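Local atomic coordinates of beta-fructofuranosidase (Arthrobacter, PDB entry 3WPU), a protein that is a beta-fructofuranosidase of the levansucrase/invertase family, whose members are built on a five-bladed beta-propeller. Residues A[23-28]-A[324-329]; A[246-251]-A[260-265]; A[339-344]-A[423-428]; A[428-433]-A[453-458]. One frame throughout, in Å; residues are numbered along the deposited sequence.

How the interactions relate
Interaction 1 (23-28 with 324-329) and interaction 2 (246-251 with 260-265) belong to one five-stranded mixed sheet, whose outermost strands are 26-27 and 245-250; their centres lie about 14 Å apart, and interaction 2 is nested along the chain within the loop closed by interaction 1. Interaction 3 (339-344 with 423-428) follows, its centre about 11 Å from that of interaction 2, which it meets through D246 and R339. Interaction 4 (428-433 with 453-458) comes last, its centre about 9 Å from that of interaction 3; it shares G428 and lies in the four-stranded antiparallel sheet to which strand 423-425 also belongs. Interactions 1, 2 and 4 thus build sheets, probably propeller blades, while interaction 3 packs one sheet on another.

Interaction 1 of 4, residues A[23-28]-A[324-329]; sequences DFTAKW and LPPILS
A26 with L328 and K27 with S329 form a short parallel beta ladder that adds strand 26-27 to the edge of a five-stranded mixed sheet. The packing is tight here. S329 is held through both backbone groups: its N lies 2.8 Å from A26 O, and its O accepts W28 N at 2.9 Å. The bond from A26 N to I327 O, 3.1 Å long, is less favourable, since the donor stands 56° out of the carbonyl plane. That geometry coincides with a classic beta bulge, in which I327 and L328 both face V308 of the next strand.

Side chains close the same region. L328 sets CG anti to its own N (chi1 -177°) and brings CD1 within 4.0 Å of A26 CB, while T25 CG2 comes to 3.7 Å from S329 N. W28, buried, leads its ring away from 324-329 toward F373 and Y371 and gives NE1 to S389 O.

The solvent side is looser. D23 is exposed, and what it offers P325 is a carboxylate oxygen, OD2, 3.5 Å from ring atom CG. K27 is partly exposed; its CG passes S329 OG, and its side chain goes on to touch A279 and D280 of helix 278-281.

Between the two zones, P326 O is shared by R379 NH1 and T25 OG1, the threonine hydroxyl donating over 2.7 Å from a position 34° off the carbonyl plane.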
loop_
_atom_site.group_PDB
_atom_site.type_symbol
_atom_site.label_atom_id
_atom_site.label_comp_id
_atom_site.label_asym_id
_atom_site.label_seq_id
_atom_site.Cartn_x
_atom_site.Cartn_y
_atom_site.Cartn_z
ATOM N N ASP A 23 11.466 -21.093 7.189
ATOM C CA ASP A 23 10.038 -21.409 7.161
ATOM C C ASP A 23 9.201 -20.715 8.221
ATOM O O ASP A 23 7.970 -20.853 8.223
ATOM C CB ASP A 23 9.888 -22.919 7.229
ATOM C CG ASP A 23 10.457 -23.559 6.022
ATOM O OD1 ASP A 23 11.633 -23.984 6.056
ATOM O OD2 ASP A 23 9.765 -23.542 5.008
ATOM N N PHE A 24 9.836 -19.956 9.106
ATOM C CA PHE A 24 9.100 -19.301 10.162
ATOM C C PHE A 24 8.128 -18.270 9.614
ATOM O O PHE A 24 8.521 -17.380 8.871
ATOM C CB PHE A 24 10.048 -18.590 11.105
ATOM C CG PHE A 24 9.346 -17.939 12.247
ATOM C CD1 PHE A 24 9.091 -18.638 13.417
ATOM C CD2 PHE A 24 8.892 -16.627 12.130
ATOM C CE1 PHE A 24 8.442 -18.018 14.487
ATOM C CE2 PHE A 24 8.213 -16.019 13.178
ATOM C CZ PHE A 24 7.986 -16.716 14.357
ATOM N N THR A 25 6.885 -18.367 10.050
ATOM C CA THR A 25 5.841 -17.395 9.698
ATOM C C THR A 25 5.309 -16.811 11.003
ATOM O O THR A 25 4.814 -17.558 11.877
ATOM C CB THR A 25 4.697 -18.065 8.945
ATOM O OG1 THR A 25 5.144 -18.631 7.717
ATOM C CG2 THR A 25 3.582 -17.050 8.628
ATOM N N ALA A 26 5.395 -15.487 11.122
ATOM C CA ALA A 26 4.869 -14.764 12.287
ATOM C C ALA A 26 3.356 -14.796 12.224
ATOM O O ALA A 26 2.797 -14.803 11.128
ATOM C CB ALA A 26 5.327 -13.323 12.302
ATOM N N LYS A 27 2.733 -14.812 13.395
ATOM C CA LYS A 27 1.268 -14.766 13.497
ATOM C C LYS A 27 0.812 -13.474 14.125
ATOM O O LYS A 27 1.315 -13.052 15.180
ATOM C CB LYS A 27 0.768 -15.942 14.337
ATOM C CG LYS A 27 1.090 -17.299 13.726
ATOM C CD LYS A 27 0.521 -18.414 14.566
ATOM C CE LYS A 27 0.851 -19.771 13.993
ATOM N NZ LYS A 27 2.269 -20.105 14.257
ATOM N N TRP A 28 -0.173 -12.832 13.483
ATOM C CA TRP A 28 -0.958 -11.787 14.123
ATOM C C TRP A 28 -2.097 -12.542 14.781
ATOM O O TRP A 28 -2.972 -13.049 14.087
ATOM C CB TRP A 28 -1.485 -10.800 13.088
ATOM C CG TRP A 28 -2.245 -9.647 13.641
ATOM C CD1 TRP A 28 -2.166 -9.139 14.904
ATOM C CD2 TRP A 28 -3.184 -8.809 12.936
ATOM N NE1 TRP A 28 -3.022 -8.071 15.040
ATOM C CE2 TRP A 28 -3.604 -7.820 13.829
ATOM C CE3 TRP A 28 -3.638 -8.764 11.614
ATOM C CZ2 TRP A 28 -4.525 -6.842 13.473
ATOM C CZ3 TRP A 28 -4.580 -7.807 11.279
ATOM C CH2 TRP A 28 -4.965 -6.845 12.186
ATOM N N LEU A 324 8.981 -17.576 -1.395
ATOM C CA LEU A 324 9.492 -17.976 -0.095
ATOM C C LEU A 324 8.302 -18.133 0.853
ATOM O O LEU A 324 7.171 -17.722 0.511
ATOM C CB LEU A 324 10.492 -16.943 0.426
ATOM C CG LEU A 324 11.746 -16.752 -0.429
ATOM C CD1 LEU A 324 12.627 -15.628 0.086
ATOM C CD2 LEU A 324 12.558 -18.041 -0.531
ATOM N N PRO A 325 8.521 -18.721 2.040
ATOM C CA PRO A 325 7.349 -18.953 2.919
ATOM C C PRO A 325 6.702 -17.626 3.384
ATOM O O PRO A 325 7.345 -16.585 3.414
ATOM C CB PRO A 325 7.942 -19.778 4.070
ATOM C CG PRO A 325 9.130 -20.487 3.429
ATOM C CD PRO A 325 9.719 -19.454 2.516
ATOM N N PRO A 326 5.400 -17.641 3.710
ATOM C CA PRO A 326 4.816 -16.388 4.167
ATOM C C PRO A 326 5.502 -15.795 5.399
ATOM O O PRO A 326 6.009 -16.536 6.277
ATOM C CB PRO A 326 3.355 -16.771 4.518
ATOM C CG PRO A 326 3.122 -18.126 3.963
ATOM C CD PRO A 326 4.475 -18.783 3.812
ATOM N N ILE A 327 5.575 -14.481 5.461
ATOM C CA ILE A 327 6.175 -13.816 6.645
ATOM C C ILE A 327 5.202 -13.461 7.750
ATOM O O ILE A 327 5.622 -13.290 8.908
ATOM C CB ILE A 327 7.048 -12.584 6.286
ATOM C CG1 ILE A 327 6.261 -11.555 5.453
ATOM C CG2 ILE A 327 8.300 -13.014 5.529
ATOM C CD1 ILE A 327 6.979 -10.230 5.275
ATOM N N LEU A 328 3.917 -13.312 7.423
ATOM C CA LEU A 328 2.891 -13.047 8.426
ATOM C C LEU A 328 1.604 -13.764 8.023
ATOM O O LEU A 328 1.264 -13.823 6.825
ATOM C CB LEU A 328 2.632 -11.549 8.537
ATOM C CG LEU A 328 1.620 -11.118 9.605
ATOM C CD1 LEU A 328 2.250 -11.149 10.991
ATOM C CD2 LEU A 328 0.990 -9.764 9.300
ATOM N N SER A 329 0.972 -14.408 8.988
ATOM C CA SER A 329 -0.367 -14.989 8.797
ATOM C C SER A 329 -1.297 -14.407 9.815
ATOM O O SER A 329 -0.892 -14.104 10.942
ATOM C CB SER A 329 -0.370 -16.513 8.927
ATOM O OG SER A 329 0.125 -16.951 10.196
#

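Interaction 2 of 4, residues A[246-251]-A[260-265]; sequences DPFTFE and FMVFEG
M261 lies across from T249 in a non-hydrogen-bonded antiparallel pair, and each atom of its side chain has a partner on the opposing strand. CB sits 3.9 Å from F248 O. CG, turned anti to the backbone N, passes the same carbonyl, F248 O, at 3.8 Å. SD then reaches the proline ring, 3.7 Å from P247 CB. A bend at the last torsion (chi3 -64°) carries CE back to T249 CG2, 4.1 Å away; the SD and CE atoms lie against P247 and T249. The hydroxyl of T249 is engaged by R168 NH1.

The backbone evidence defines a beta hairpin of strands 245-250 and 260-266, the former an outermost strand of its mixed sheet. F248 pairs with V262 and F250 with F260, each through two reciprocal N-H...O bonds; F248 N to V262 O, for example, measures 2.9 Å.

On the face opposite M261, F260 CB stands over the F250 ring in a CH-pi contact, 3.9 Å from the ring centroid and 27° off its normal. V262 N and F248 O, bonded to each other, lie at the edge of that ring, F248 O in its plane, while F250 CE2 touches V262 CG1 at 4.1 Å.

At the far end the carboxylates of D246 and E264 point the same way, planes 47° apart, with D246 OD2 3.8 Å from E264 OE1. D246, in the R-D-P sequence known from this family, accepts R339 N at OD2 and bonds a glycerol through OD1.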
loop_
_atom_site.group_PDB
_atom_site.type_symbol
_atom_site.label_atom_id
_atom_site.label_comp_id
_atom_site.label_asym_id
_atom_site.label_seq_id
_atom_site.Cartn_x
_atom_site.Cartn_y
_atom_site.Cartn_z
ATOM N N ASP A 246 -0.781 -7.162 -5.129
ATOM C CA ASP A 246 -0.137 -5.981 -4.539
ATOM C C ASP A 246 1.384 -6.171 -4.278
ATOM O O ASP A 246 1.804 -6.073 -3.125
ATOM C CB ASP A 246 -0.777 -5.579 -3.214
ATOM C CG ASP A 246 -2.286 -5.297 -3.311
ATOM O OD1 ASP A 246 -2.797 -5.126 -4.430
ATOM O OD2 ASP A 246 -2.970 -5.351 -2.230
ATOM N N PRO A 247 2.180 -6.353 -5.340
ATOM C CA PRO A 247 3.642 -6.534 -5.167
ATOM C C PRO A 247 4.363 -5.225 -4.790
ATOM O O PRO A 247 4.190 -4.188 -5.451
ATOM C CB PRO A 247 4.095 -6.981 -6.557
ATOM C CG PRO A 247 3.111 -6.353 -7.477
ATOM C CD PRO A 247 1.807 -6.521 -6.761
ATOM N N PHE A 248 5.202 -5.301 -3.754
ATOM C CA PHE A 248 6.086 -4.220 -3.326
ATOM C C PHE A 248 7.511 -4.792 -3.243
ATOM O O PHE A 248 7.724 -5.709 -2.465
ATOM C CB PHE A 248 5.646 -3.717 -1.935
ATOM C CG PHE A 248 6.604 -2.726 -1.298
ATOM C CD1 PHE A 248 6.471 -1.373 -1.532
ATOM C CD2 PHE A 248 7.661 -3.157 -0.492
ATOM C CE1 PHE A 248 7.341 -0.443 -0.975
ATOM C CE2 PHE A 248 8.521 -2.231 0.088
ATOM C CZ PHE A 248 8.390 -0.886 -0.167
ATOM N N THR A 249 8.440 -4.241 -4.024
ATOM C CA THR A 249 9.845 -4.746 -4.075
ATOM C C THR A 249 10.801 -3.838 -3.333
ATOM O O THR A 249 10.556 -2.634 -3.178
ATOM C CB THR A 249 10.363 -4.961 -5.523
ATOM O OG1 THR A 249 10.761 -3.715 -6.129
ATOM C CG2 THR A 249 9.362 -5.725 -6.384
ATOM N N PHE A 250 11.945 -4.394 -2.896
ATOM C CA PHE A 250 12.834 -3.647 -2.054
ATOM C C PHE A 250 14.125 -4.434 -1.889
ATOM O O PHE A 250 14.151 -5.630 -2.152
ATOM C CB PHE A 250 12.246 -3.433 -0.656
ATOM C CG PHE A 250 11.856 -4.703 0.046
ATOM C CD1 PHE A 250 12.710 -5.299 0.974
ATOM C CD2 PHE A 250 10.635 -5.342 -0.233
ATOM C CE1 PHE A 250 12.347 -6.457 1.626
ATOM C CE2 PHE A 250 10.279 -6.498 0.417
ATOM C CZ PHE A 250 11.135 -7.067 1.344
ATOM N N GLU A 251 15.155 -3.715 -1.479
ATOM C CA GLU A 251 16.351 -4.324 -0.938
ATOM C C GLU A 251 16.289 -4.256 0.578
ATOM O O GLU A 251 15.966 -3.219 1.166
ATOM C CB GLU A 251 17.587 -3.574 -1.417
ATOM C CG GLU A 251 18.902 -4.226 -0.998
ATOM C CD GLU A 251 20.104 -3.384 -1.392
ATOM O OE1 GLU A 251 20.331 -2.336 -0.767
ATOM O OE2 GLU A 251 20.845 -3.806 -2.285
ATOM N N PHE A 260 13.813 -8.414 -2.924
ATOM C CA PHE A 260 12.676 -9.142 -2.381
ATOM C C PHE A 260 11.400 -8.433 -2.749
ATOM O O PHE A 260 11.430 -7.316 -3.240
ATOM C CB PHE A 260 12.761 -9.273 -0.867
ATOM C CG PHE A 260 13.890 -10.152 -0.420
ATOM C CD1 PHE A 260 13.697 -11.518 -0.308
ATOM C CD2 PHE A 260 15.117 -9.609 -0.122
ATOM C CE1 PHE A 260 14.745 -12.351 0.081
ATOM C CE2 PHE A 260 16.166 -10.437 0.272
ATOM C CZ PHE A 260 15.965 -11.790 0.374
ATOM N N MET A 261 10.306 -9.141 -2.526
ATOM C CA MET A 261 8.957 -8.619 -2.761
ATOM C C MET A 261 8.047 -9.142 -1.672
ATOM O O MET A 261 8.102 -10.315 -1.325
ATOM C CB MET A 261 8.470 -9.114 -4.125
ATOM C CG MET A 261 7.000 -8.791 -4.491
ATOM S SD MET A 261 6.434 -9.822 -5.856
ATOM C CE MET A 261 7.492 -9.300 -7.204
ATOM N N VAL A 262 7.156 -8.282 -1.180
ATOM C CA VAL A 262 6.027 -8.727 -0.397
ATOM C C VAL A 262 4.750 -8.473 -1.171
ATOM O O VAL A 262 4.707 -7.663 -2.105
ATOM C CB VAL A 262 5.952 -8.110 1.034
ATOM C CG1 VAL A 262 7.123 -8.604 1.883
ATOM C CG2 VAL A 262 5.944 -6.606 1.008
ATOM N N PHE A 263 3.746 -9.253 -0.814
ATOM C CA PHE A 263 2.458 -9.190 -1.478
ATOM C C PHE A 263 1.416 -9.812 -0.560
ATOM O O PHE A 263 1.744 -10.482 0.407
ATOM C CB PHE A 263 2.508 -9.948 -2.819
ATOM C CG PHE A 263 3.028 -11.349 -2.694
ATOM C CD1 PHE A 263 2.167 -12.401 -2.441
ATOM C CD2 PHE A 263 4.373 -11.602 -2.793
ATOM C CE1 PHE A 263 2.630 -13.680 -2.274
ATOM C CE2 PHE A 263 4.850 -12.893 -2.622
ATOM C CZ PHE A 263 3.981 -13.927 -2.377
ATOM N N GLU A 264 0.146 -9.506 -0.821
ATOM C CA GLU A 264 -0.954 -10.151 -0.140
ATOM C C GLU A 264 -1.267 -11.527 -0.702
ATOM O O GLU A 264 -1.394 -11.696 -1.913
ATOM C CB GLU A 264 -2.239 -9.292 -0.257
ATOM C CG GLU A 264 -3.428 -9.979 0.392
ATOM C CD GLU A 264 -4.726 -9.201 0.265
ATOM O OE1 GLU A 264 -4.747 -8.203 -0.458
ATOM O OE2 GLU A 264 -5.722 -9.635 0.886
ATOM N N GLY A 265 -1.431 -12.496 0.187
ATOM C CA GLY A 265 -1.977 -13.806 -0.148
ATOM C C GLY A 265 -3.018 -14.257 0.858
ATOM O O GLY A 265 -3.461 -13.466 1.721
#

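Interaction 3 of 4, residues A[339-344]-A[423-428]; sequences RPQIYF and HYVMPG
The guanidinium of R339 and the amide of Q341 both lie against Y424. Y424 CB sits over the centre of the guanidinium, 3.8 Å above its plane, and the planes of guanidinium and tyrosine ring are 37° apart. One face of the Y424 ring carries Q341 NE2, displaced toward the rim; here amide and ring are closer to parallel, 21° apart. The Y343 ring is met at its edge by M426 O, 3.5 Å from CE1, and by G428 N, whereas V425 CG1 approaches CE1 at 3.8 Å from an oblique direction.

The Q341 amide makes the polar link. Its CG lies between the backbone N and the carbonyl carbon (chi1 58°), and the chain then runs extended toward V425. OE1 accepts V425 N at 2.9 Å over an almost straight bond, and NE2 donates to V425 O, also at 2.9 Å, in the carbonyl plane on a lone pair. Both amide ends are thus used by one residue, which fixes the flip of the group. By contrast, H423 O is buried with no polar partner in the model; R339 CD lies 3.7 Å from it.

The segments of strands 340-344 and 423-425 run roughly parallel with axes 8.4 Å apart, too far for a backbone ladder. This is side-chain packing between two antiparallel sheets, probably neighbouring propeller blades, with the Q341 amide bonding to backbone in place of a ladder. R339 continues to T77 O of strand 72-81, whose P79 and T81 also touch Y424, while H423 packs on strands 430-434 and 348-355.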
loop_
_atom_site.group_PDB
_atom_site.type_symbol
_atom_site.label_atom_id
_atom_site.label_comp_id
_atom_site.label_asym_id
_atom_site.label_seq_id
_atom_site.Cartn_x
_atom_site.Cartn_y
_atom_site.Cartn_z
ATOM N N ARG A 339 -2.018 -4.713 0.613
ATOM C CA ARG A 339 -0.978 -3.755 0.334
ATOM C C ARG A 339 0.205 -3.733 1.311
ATOM O O ARG A 339 0.575 -2.699 1.887
ATOM C CB ARG A 339 -1.593 -2.367 0.237
ATOM C CG ARG A 339 -0.709 -1.525 -0.583
ATOM C CD ARG A 339 -1.226 -0.142 -0.819
ATOM N NE ARG A 339 -0.210 0.491 -1.631
ATOM C CZ ARG A 339 -0.372 1.619 -2.286
ATOM N NH1 ARG A 339 -1.530 2.310 -2.195
ATOM N NH2 ARG A 339 0.642 2.066 -2.988
ATOM N N PRO A 340 0.828 -4.892 1.483
ATOM C CA PRO A 340 1.951 -4.935 2.407
ATOM C C PRO A 340 3.159 -4.161 1.867
ATOM O O PRO A 340 3.422 -4.130 0.660
ATOM C CB PRO A 340 2.254 -6.422 2.502
ATOM C CG PRO A 340 1.830 -6.974 1.184
ATOM C CD PRO A 340 0.563 -6.194 0.858
ATOM N N GLN A 341 3.879 -3.529 2.780
ATOM C CA GLN A 341 5.190 -2.946 2.467
ATOM C C GLN A 341 6.097 -3.137 3.653
ATOM O O GLN A 341 5.649 -3.265 4.774
ATOM C CB GLN A 341 5.100 -1.454 2.144
ATOM C CG GLN A 341 4.483 -0.635 3.269
ATOM C CD GLN A 341 4.292 0.829 2.952
ATOM O OE1 GLN A 341 3.138 1.318 2.959
ATOM N NE2 GLN A 341 5.388 1.553 2.706
ATOM N N ILE A 342 7.399 -3.158 3.367
ATOM C CA ILE A 342 8.436 -3.213 4.374
ATOM C C ILE A 342 9.155 -1.865 4.379
ATOM O O ILE A 342 9.593 -1.372 3.333
ATOM C CB ILE A 342 9.446 -4.327 4.082
ATOM C CG1 ILE A 342 8.752 -5.706 4.077
ATOM C CG2 ILE A 342 10.557 -4.284 5.105
ATOM C CD1 ILE A 342 8.334 -6.206 5.412
ATOM N N TYR A 343 9.225 -1.290 5.566
ATOM C CA TYR A 343 9.747 0.044 5.831
ATOM C C TYR A 343 10.838 -0.096 6.862
ATOM O O TYR A 343 10.614 -0.663 7.928
ATOM C CB TYR A 343 8.590 0.889 6.369
ATOM C CG TYR A 343 8.850 2.333 6.653
ATOM C CD1 TYR A 343 8.479 3.321 5.736
ATOM C CD2 TYR A 343 9.401 2.745 7.877
ATOM C CE1 TYR A 343 8.694 4.654 6.002
ATOM C CE2 TYR A 343 9.608 4.091 8.145
ATOM C CZ TYR A 343 9.235 5.042 7.204
ATOM O OH TYR A 343 9.409 6.397 7.457
ATOM N N PHE A 344 12.033 0.376 6.521
ATOM C CA PHE A 344 13.186 0.148 7.361
ATOM C C PHE A 344 13.495 1.397 8.170
ATOM O O PHE A 344 13.563 2.515 7.640
ATOM C CB PHE A 344 14.377 -0.250 6.509
ATOM C CG PHE A 344 14.191 -1.554 5.790
ATOM C CD1 PHE A 344 14.266 -2.759 6.480
ATOM C CD2 PHE A 344 13.921 -1.576 4.428
ATOM C CE1 PHE A 344 14.095 -3.969 5.809
ATOM C CE2 PHE A 344 13.762 -2.776 3.756
ATOM C CZ PHE A 344 13.852 -3.974 4.448
ATOM N N HIS A 423 -3.758 2.942 2.231
ATOM C CA HIS A 423 -2.734 3.820 2.718
ATOM C C HIS A 423 -1.354 3.297 2.290
ATOM O O HIS A 423 -1.151 2.090 2.072
ATOM C CB HIS A 423 -2.714 3.840 4.233
ATOM C CG HIS A 423 -3.999 4.245 4.881
ATOM N ND1 HIS A 423 -5.176 3.552 4.724
ATOM C CD2 HIS A 423 -4.262 5.245 5.750
ATOM C CE1 HIS A 423 -6.114 4.117 5.466
ATOM N NE2 HIS A 423 -5.584 5.148 6.095
ATOM N N TYR A 424 -0.425 4.226 2.191
ATOM C CA TYR A 424 0.944 3.900 1.817
ATOM C C TYR A 424 1.860 4.792 2.621
ATOM O O TYR A 424 1.715 6.014 2.607
ATOM C CB TYR A 424 1.119 4.123 0.309
ATOM C CG TYR A 424 2.531 3.846 -0.139
ATOM C CD1 TYR A 424 2.958 2.554 -0.406
ATOM C CD2 TYR A 424 3.434 4.882 -0.259
ATOM C CE1 TYR A 424 4.269 2.286 -0.759
ATOM C CE2 TYR A 424 4.752 4.633 -0.634
ATOM C CZ TYR A 424 5.160 3.358 -0.898
ATOM O OH TYR A 424 6.472 3.074 -1.286
ATOM N N VAL A 425 2.820 4.168 3.327
ATOM C CA VAL A 425 3.743 4.882 4.203
ATOM C C VAL A 425 4.999 5.279 3.414
ATOM O O VAL A 425 5.673 4.430 2.832
ATOM C CB VAL A 425 4.146 4.021 5.430
ATOM C CG1 VAL A 425 4.941 4.861 6.405
ATOM C CG2 VAL A 425 2.897 3.435 6.097
ATOM N N MET A 426 5.270 6.580 3.423
ATOM C CA MET A 426 6.315 7.221 2.656
ATOM C C MET A 426 7.447 7.601 3.591
ATOM O O MET A 426 7.294 7.586 4.815
ATOM C CB MET A 426 5.749 8.481 1.998
ATOM C CG MET A 426 4.528 8.171 1.169
ATOM S SD MET A 426 3.881 9.516 0.144
ATOM C CE MET A 426 3.309 10.646 1.420
ATOM N N PRO A 427 8.588 7.994 3.017
ATOM C CA PRO A 427 9.707 8.383 3.866
ATOM C C PRO A 427 9.341 9.478 4.877
ATOM O O PRO A 427 8.519 10.380 4.586
ATOM C CB PRO A 427 10.746 8.859 2.852
ATOM C CG PRO A 427 10.444 8.039 1.636
ATOM C CD PRO A 427 8.935 8.054 1.586
ATOM N N GLY A 428 9.888 9.332 6.086
ATOM C CA GLY A 428 9.605 10.240 7.187
ATOM C C GLY A 428 8.248 10.041 7.841
ATOM O O GLY A 428 7.791 10.896 8.594
#

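Interaction 4 of 4, residues A[428-433]-A[453-458]; sequences GGLVQS and TVKMDI
L430 lays its CD2 methyl across the stem of K455, 3.8 Å from CB and nearly as close to CG and CD. The leucine side chain leans over its neighbour because CG stands anti to the carbonyl carbon (chi1 -61°), while K455 runs out extended and bends only at its last torsion. There NZ forms a salt bridge of 2.7 Å with D457 OD1, entering on the syn lone pair, and D470 OD2 is a second acidic partner. T453 CG2 also touches L430, 3.9 Å from CB.

V431 points to the opposite face. Its CB meets V454 CG2 at 4.0 Å, and its CG2 approaches M456 CB; L393 lies against both valines, and M456 packs on F352 of strand 348-355.

Three backbone bonds set the register that brings these side chains together. V431 and V454 bond reciprocally, with V431 N to V454 O at 2.8 Å and V454 N to V431 O at 3.0 Å, and M456 N donates to G429 O at 2.8 Å. At the turn end, where G428 is exposed, a water lies 2.7 Å from both G428 O and D457 OD1, though it has more acceptors in reach than protons.

G429 and L430 both face M426 on the neighbouring strand, and G429 has the positive phi (76°) of the first position of a G1 beta bulge, the irregularity at which strand 430-434 enters this four-stranded antiparallel sheet.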
loop_
_atom_site.group_PDB
_atom_site.type_symbol
_atom_site.label_atom_id
_atom_site.label_comp_id
_atom_site.label_asym_id
_atom_site.label_seq_id
_atom_site.Cartn_x
_atom_site.Cartn_y
_atom_site.Cartn_z
ATOM N N GLY A 428 9.888 9.332 6.086
ATOM C CA GLY A 428 9.605 10.240 7.187
ATOM C C GLY A 428 8.248 10.041 7.841
ATOM O O GLY A 428 7.791 10.896 8.594
ATOM N N GLY A 429 7.610 8.910 7.568
ATOM C CA GLY A 429 6.351 8.573 8.197
ATOM C C GLY A 429 5.173 9.316 7.645
ATOM O O GLY A 429 4.118 9.289 8.269
ATOM N N LEU A 430 5.320 9.914 6.456
ATOM C CA LEU A 430 4.146 10.513 5.798
ATOM C C LEU A 430 3.259 9.402 5.211
ATOM O O LEU A 430 3.730 8.379 4.744
ATOM C CB LEU A 430 4.550 11.512 4.728
ATOM C CG LEU A 430 5.371 12.731 5.161
ATOM C CD1 LEU A 430 5.540 13.692 3.982
ATOM C CD2 LEU A 430 4.726 13.456 6.349
ATOM N N VAL A 431 1.953 9.587 5.265
ATOM C CA VAL A 431 1.048 8.537 4.855
ATOM C C VAL A 431 0.039 9.123 3.884
ATOM O O VAL A 431 -0.692 10.077 4.218
ATOM C CB VAL A 431 0.315 7.881 6.045
ATOM C CG1 VAL A 431 -0.593 6.769 5.527
ATOM C CG2 VAL A 431 1.318 7.354 7.091
ATOM N N GLN A 432 0.020 8.577 2.669
ATOM C CA GLN A 432 -0.968 8.980 1.654
ATOM C C GLN A 432 -2.024 7.888 1.556
ATOM O O GLN A 432 -1.761 6.742 1.838
ATOM C CB GLN A 432 -0.308 9.226 0.297
ATOM C CG GLN A 432 0.498 8.063 -0.293
ATOM C CD GLN A 432 -0.233 7.244 -1.330
ATOM O OE1 GLN A 432 -1.476 7.310 -1.465
ATOM N NE2 GLN A 432 0.523 6.459 -2.074
ATOM N N SER A 433 -3.255 8.273 1.197
ATOM C CA SER A 433 -4.373 7.332 1.147
ATOM C C SER A 433 -5.438 7.930 0.226
ATOM O O SER A 433 -5.345 9.112 -0.070
ATOM C CB SER A 433 -4.967 7.148 2.552
ATOM O OG SER A 433 -5.443 8.362 3.116
ATOM N N THR A 453 -2.346 14.148 3.022
ATOM C CA THR A 453 -1.288 13.326 3.548
ATOM C C THR A 453 -1.126 13.647 5.029
ATOM O O THR A 453 -1.227 14.814 5.429
ATOM C CB THR A 453 -0.049 13.632 2.751
ATOM O OG1 THR A 453 -0.277 13.179 1.414
ATOM C CG2 THR A 453 1.210 12.942 3.326
ATOM N N VAL A 454 -0.867 12.618 5.826
ATOM C CA VAL A 454 -0.765 12.789 7.266
ATOM C C VAL A 454 0.590 12.285 7.695
ATOM O O VAL A 454 1.340 11.815 6.872
ATOM C CB VAL A 454 -1.915 12.103 8.047
ATOM C CG1 VAL A 454 -3.245 12.742 7.686
ATOM C CG2 VAL A 454 -1.952 10.594 7.822
ATOM N N LYS A 455 0.905 12.459 8.972
ATOM C CA LYS A 455 2.245 12.131 9.460
ATOM C C LYS A 455 2.147 11.233 10.690
ATOM O O LYS A 455 1.563 11.605 11.709
ATOM C CB LYS A 455 3.031 13.417 9.782
ATOM C CG LYS A 455 4.460 13.168 10.244
ATOM C CD LYS A 455 5.234 14.478 10.305
ATOM C CE LYS A 455 6.619 14.284 10.901
ATOM N NZ LYS A 455 6.604 14.250 12.399
ATOM N N MET A 456 2.795 10.073 10.610
ATOM C CA MET A 456 2.786 9.106 11.671
ATOM C C MET A 456 4.219 8.969 12.146
ATOM O O MET A 456 5.096 8.614 11.364
ATOM C CB MET A 456 2.258 7.769 11.136
ATOM C CG MET A 456 2.208 6.664 12.169
ATOM S SD MET A 456 1.568 5.125 11.483
ATOM C CE MET A 456 2.764 4.786 10.186
ATOM N N ASP A 457 4.452 9.270 13.422
ATOM C CA ASP A 457 5.788 9.100 14.006
ATOM C C ASP A 457 5.985 7.659 14.427
ATOM O O ASP A 457 5.189 7.094 15.180
ATOM C CB ASP A 457 5.982 10.066 15.147
ATOM C CG ASP A 457 5.998 11.516 14.667
ATOM O OD1 ASP A 457 6.327 11.748 13.475
ATOM O OD2 ASP A 457 5.688 12.407 15.471
ATOM N N ILE A 458 7.070 7.068 13.943
ATOM C CA ILE A 458 7.312 5.641 14.128
ATOM C C ILE A 458 8.429 5.463 15.150
ATOM O O ILE A 458 9.514 5.995 14.982
ATOM C CB ILE A 458 7.689 4.971 12.793
ATOM C CG1 ILE A 458 6.515 5.079 11.809
ATOM C CG2 ILE A 458 8.087 3.513 13.019
ATOM C CD1 ILE A 458 6.843 4.771 10.367
HETATM O O HOH W 1 7.627 10.800 11.258
HETATM O O HOH W 2 -2.621 11.544 0.442
#